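PDB 3WEU: L-lysine 6-oxidase from Marinomonas mediterranea, which oxidises the side-chain amine of L-lysine with a cysteine tryptophylquinone cofactor, releasing ammonium and hydrogen peroxide that kills bacteria. Local coordinates for residues N79-A90 with S222-S233. Sequence-based numbering, arbitrary orientation.
Sequences NVKNIEWTVHLA and SDGSVTCVVTYS
With Trp85 CG set beside its own backbone N (chi1 -58°) and Cys228 SG swung anti to N (chi1 -174°), indole and sulfur meet across a non-hydrogen-bonded pair of two antiparallel strands, 80-90 and 223-232, neighbours in the mixed sheet of the N-terminal region. Cys228 SG sits over the six-membered ring, 3.7 Å from its centroid, a sulfur-aromatic contact, while Val226 CG1 comes to the ring edge at Trp85 CE3. Ile83 CG2 shares the sulfur's face of the indole and touches Cys228 SG. Strand 58-66 packs on the sheet face that carries Ile83, Trp85, Val226 and Cys228, through Phe63 and Val65, and Trp85 NE1 is hydrogen-bonded to Gly191 O. The reverse face is more polar: one water donates to Thr86 O and is also hydrogen-bonded to Ser225 OG and Thr227 OG1, bridging the strands. Opposite Leu89 the strands draw close, and Gly224 CA makes a CA-H...O contact of 3.1 Å with His88 O. Near the other end the ladder slips by one residue in a classic beta bulge, where Thr231 O accepts both Lys81 N at 2.8 Å and, on a lone pair, Asn82 N at 3.1 Å.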
# COMPACT_ATOMS: atom_id res chain seq x y z
N ASN A 79 -20.56 59.47 -18.39
CA ASN A 79 -20.90 58.82 -19.65
C ASN A 79 -20.78 57.30 -19.51
O ASN A 79 -20.99 56.60 -20.48
CB ASN A 79 -20.11 59.38 -20.87
CG ASN A 79 -20.77 59.04 -22.26
OD1 ASN A 79 -22.00 58.99 -22.39
ND2 ASN A 79 -19.94 58.78 -23.27
N VAL A 80 -20.41 56.80 -18.33
CA VAL A 80 -20.45 55.37 -18.10
C VAL A 80 -21.74 54.96 -17.42
O VAL A 80 -22.08 55.40 -16.32
CB VAL A 80 -19.25 54.86 -17.26
CG1 VAL A 80 -19.40 53.36 -16.96
CG2 VAL A 80 -17.97 55.09 -18.03
N LYS A 81 -22.46 54.06 -18.04
CA LYS A 81 -23.62 53.57 -17.38
C LYS A 81 -23.44 52.18 -16.84
O LYS A 81 -24.11 51.83 -15.91
CB LYS A 81 -24.84 53.73 -18.32
CG LYS A 81 -25.25 52.54 -19.13
CD LYS A 81 -26.37 52.92 -20.15
CE LYS A 81 -27.71 52.46 -19.75
NZ LYS A 81 -28.75 52.81 -20.79
N ASN A 82 -22.56 51.34 -17.39
CA ASN A 82 -22.31 50.05 -16.72
C ASN A 82 -20.96 49.55 -17.10
O ASN A 82 -20.44 49.97 -18.10
CB ASN A 82 -23.32 48.98 -17.11
CG ASN A 82 -23.44 47.88 -16.04
OD1 ASN A 82 -22.91 47.97 -14.92
ND2 ASN A 82 -24.13 46.85 -16.41
N ILE A 83 -20.46 48.60 -16.32
CA ILE A 83 -19.20 47.93 -16.58
C ILE A 83 -19.49 46.50 -16.15
O ILE A 83 -19.75 46.26 -15.01
CB ILE A 83 -18.04 48.53 -15.75
CG1 ILE A 83 -17.80 50.00 -16.17
CG2 ILE A 83 -16.81 47.65 -15.93
CD1 ILE A 83 -16.73 50.77 -15.33
N GLU A 84 -19.40 45.57 -17.09
CA GLU A 84 -19.74 44.20 -16.83
C GLU A 84 -18.53 43.37 -17.13
O GLU A 84 -17.97 43.44 -18.21
CB GLU A 84 -20.87 43.72 -17.70
CG GLU A 84 -21.37 42.38 -17.23
CD GLU A 84 -22.69 41.98 -17.91
OE1 GLU A 84 -22.92 42.39 -19.07
OE2 GLU A 84 -23.45 41.28 -17.25
N TRP A 85 -18.16 42.58 -16.15
CA TRP A 85 -16.99 41.76 -16.27
C TRP A 85 -17.48 40.35 -16.39
O TRP A 85 -18.33 39.95 -15.62
CB TRP A 85 -16.18 41.90 -14.95
CG TRP A 85 -15.76 43.27 -14.56
CD1 TRP A 85 -16.41 44.14 -13.74
CD2 TRP A 85 -14.55 43.88 -14.93
NE1 TRP A 85 -15.67 45.29 -13.58
CE2 TRP A 85 -14.50 45.14 -14.29
CE3 TRP A 85 -13.46 43.47 -15.71
CZ2 TRP A 85 -13.44 46.02 -14.44
CZ3 TRP A 85 -12.42 44.31 -15.84
CH2 TRP A 85 -12.40 45.58 -15.21
N THR A 86 -16.92 39.57 -17.32
CA THR A 86 -17.25 38.21 -17.49
C THR A 86 -15.97 37.43 -17.41
O THR A 86 -15.03 37.66 -18.16
CB THR A 86 -17.96 38.00 -18.85
OG1 THR A 86 -19.21 38.71 -18.80
CG2 THR A 86 -18.24 36.61 -19.06
N VAL A 87 -15.92 36.54 -16.44
CA VAL A 87 -14.71 35.75 -16.23
C VAL A 87 -15.01 34.30 -16.39
O VAL A 87 -15.96 33.72 -15.75
CB VAL A 87 -14.16 35.99 -14.81
CG1 VAL A 87 -12.91 35.13 -14.60
CG2 VAL A 87 -13.88 37.46 -14.60
N HIS A 88 -14.22 33.66 -17.25
CA HIS A 88 -14.39 32.26 -17.46
C HIS A 88 -13.14 31.45 -17.05
O HIS A 88 -12.17 31.38 -17.78
CB HIS A 88 -14.77 31.98 -18.94
CG HIS A 88 -15.18 30.55 -19.21
ND1 HIS A 88 -15.60 30.12 -20.47
CD2 HIS A 88 -15.20 29.46 -18.42
CE1 HIS A 88 -15.88 28.83 -20.41
NE2 HIS A 88 -15.70 28.41 -19.18
N LEU A 89 -13.20 30.84 -15.88
CA LEU A 89 -12.09 30.07 -15.33
C LEU A 89 -12.38 28.59 -15.56
O LEU A 89 -13.55 28.18 -15.55
CB LEU A 89 -12.02 30.31 -13.82
CG LEU A 89 -11.81 31.75 -13.33
CD1 LEU A 89 -11.59 31.77 -11.79
CD2 LEU A 89 -10.71 32.47 -14.05
N ALA A 90 -11.35 27.78 -15.76
CA ALA A 90 -11.48 26.33 -15.87
C ALA A 90 -10.20 25.63 -15.42
O ALA A 90 -9.13 26.27 -15.29
CB ALA A 90 -11.81 25.88 -17.31
N SER A 222 -7.33 27.12 -11.18
CA SER A 222 -7.93 27.40 -12.47
C SER A 222 -7.24 28.58 -13.10
O SER A 222 -6.45 29.31 -12.47
CB SER A 222 -9.42 27.74 -12.33
OG SER A 222 -9.59 28.99 -11.69
N ASP A 223 -7.54 28.79 -14.36
CA ASP A 223 -7.19 30.04 -15.04
C ASP A 223 -8.17 30.28 -16.20
O ASP A 223 -8.90 29.35 -16.58
CB ASP A 223 -5.75 29.96 -15.62
CG ASP A 223 -5.63 29.04 -16.81
OD1 ASP A 223 -5.48 27.83 -16.59
OD2 ASP A 223 -5.63 29.56 -17.98
N GLY A 224 -8.20 31.51 -16.70
CA GLY A 224 -9.07 31.84 -17.82
C GLY A 224 -9.24 33.28 -18.15
O GLY A 224 -8.51 34.14 -17.70
N SER A 225 -10.24 33.55 -19.01
CA SER A 225 -10.35 34.80 -19.65
C SER A 225 -11.12 35.78 -18.82
O SER A 225 -12.06 35.41 -18.06
CB SER A 225 -11.12 34.63 -20.98
OG SER A 225 -12.39 34.01 -20.75
N VAL A 226 -10.77 37.04 -19.02
CA VAL A 226 -11.44 38.17 -18.41
C VAL A 226 -11.93 39.01 -19.56
O VAL A 226 -11.13 39.41 -20.37
CB VAL A 226 -10.55 39.01 -17.47
CG1 VAL A 226 -11.28 40.25 -16.92
CG2 VAL A 226 -10.11 38.15 -16.31
N THR A 227 -13.23 39.33 -19.55
CA THR A 227 -13.80 40.27 -20.54
C THR A 227 -14.50 41.40 -19.83
O THR A 227 -15.23 41.17 -18.90
CB THR A 227 -14.80 39.54 -21.50
OG1 THR A 227 -14.13 38.44 -22.09
CG2 THR A 227 -15.27 40.49 -22.65
N CYS A 228 -14.23 42.61 -20.26
CA CYS A 228 -14.80 43.80 -19.71
C CYS A 228 -15.55 44.52 -20.79
O CYS A 228 -14.94 44.95 -21.77
CB CYS A 228 -13.73 44.76 -19.24
SG CYS A 228 -14.32 46.21 -18.40
N VAL A 229 -16.84 44.73 -20.55
CA VAL A 229 -17.69 45.56 -21.47
C VAL A 229 -18.11 46.80 -20.70
O VAL A 229 -18.76 46.71 -19.66
CB VAL A 229 -18.95 44.80 -21.93
CG1 VAL A 229 -19.84 45.67 -22.84
CG2 VAL A 229 -18.60 43.49 -22.63
N VAL A 230 -17.75 47.95 -21.22
CA VAL A 230 -18.12 49.20 -20.67
C VAL A 230 -19.22 49.77 -21.58
O VAL A 230 -19.00 49.92 -22.80
CB VAL A 230 -16.96 50.19 -20.76
CG1 VAL A 230 -17.38 51.61 -20.34
CG2 VAL A 230 -15.81 49.69 -19.83
N THR A 231 -20.37 50.06 -20.97
CA THR A 231 -21.52 50.55 -21.73
C THR A 231 -21.64 52.03 -21.38
O THR A 231 -21.74 52.40 -20.20
CB THR A 231 -22.76 49.75 -21.40
OG1 THR A 231 -22.53 48.37 -21.72
CG2 THR A 231 -23.99 50.27 -22.19
N TYR A 232 -21.67 52.86 -22.40
CA TYR A 232 -21.78 54.28 -22.19
C TYR A 232 -23.25 54.75 -22.17
O TYR A 232 -24.13 53.97 -22.45
CB TYR A 232 -21.02 55.00 -23.25
CG TYR A 232 -19.58 54.60 -23.30
CD1 TYR A 232 -18.66 55.10 -22.38
CD2 TYR A 232 -19.12 53.76 -24.31
CE1 TYR A 232 -17.31 54.73 -22.43
CE2 TYR A 232 -17.78 53.38 -24.38
CZ TYR A 232 -16.88 53.86 -23.44
OH TYR A 232 -15.57 53.48 -23.54
N SER A 233 -23.50 56.00 -21.82
CA SER A 233 -24.91 56.49 -21.61
C SER A 233 -25.80 56.32 -22.79
O SER A 233 -26.99 56.20 -22.62
CB SER A 233 -24.93 57.97 -21.28
OG SER A 233 -24.04 58.18 -20.23
O HOH W 1 -14.13 36.13 -20.31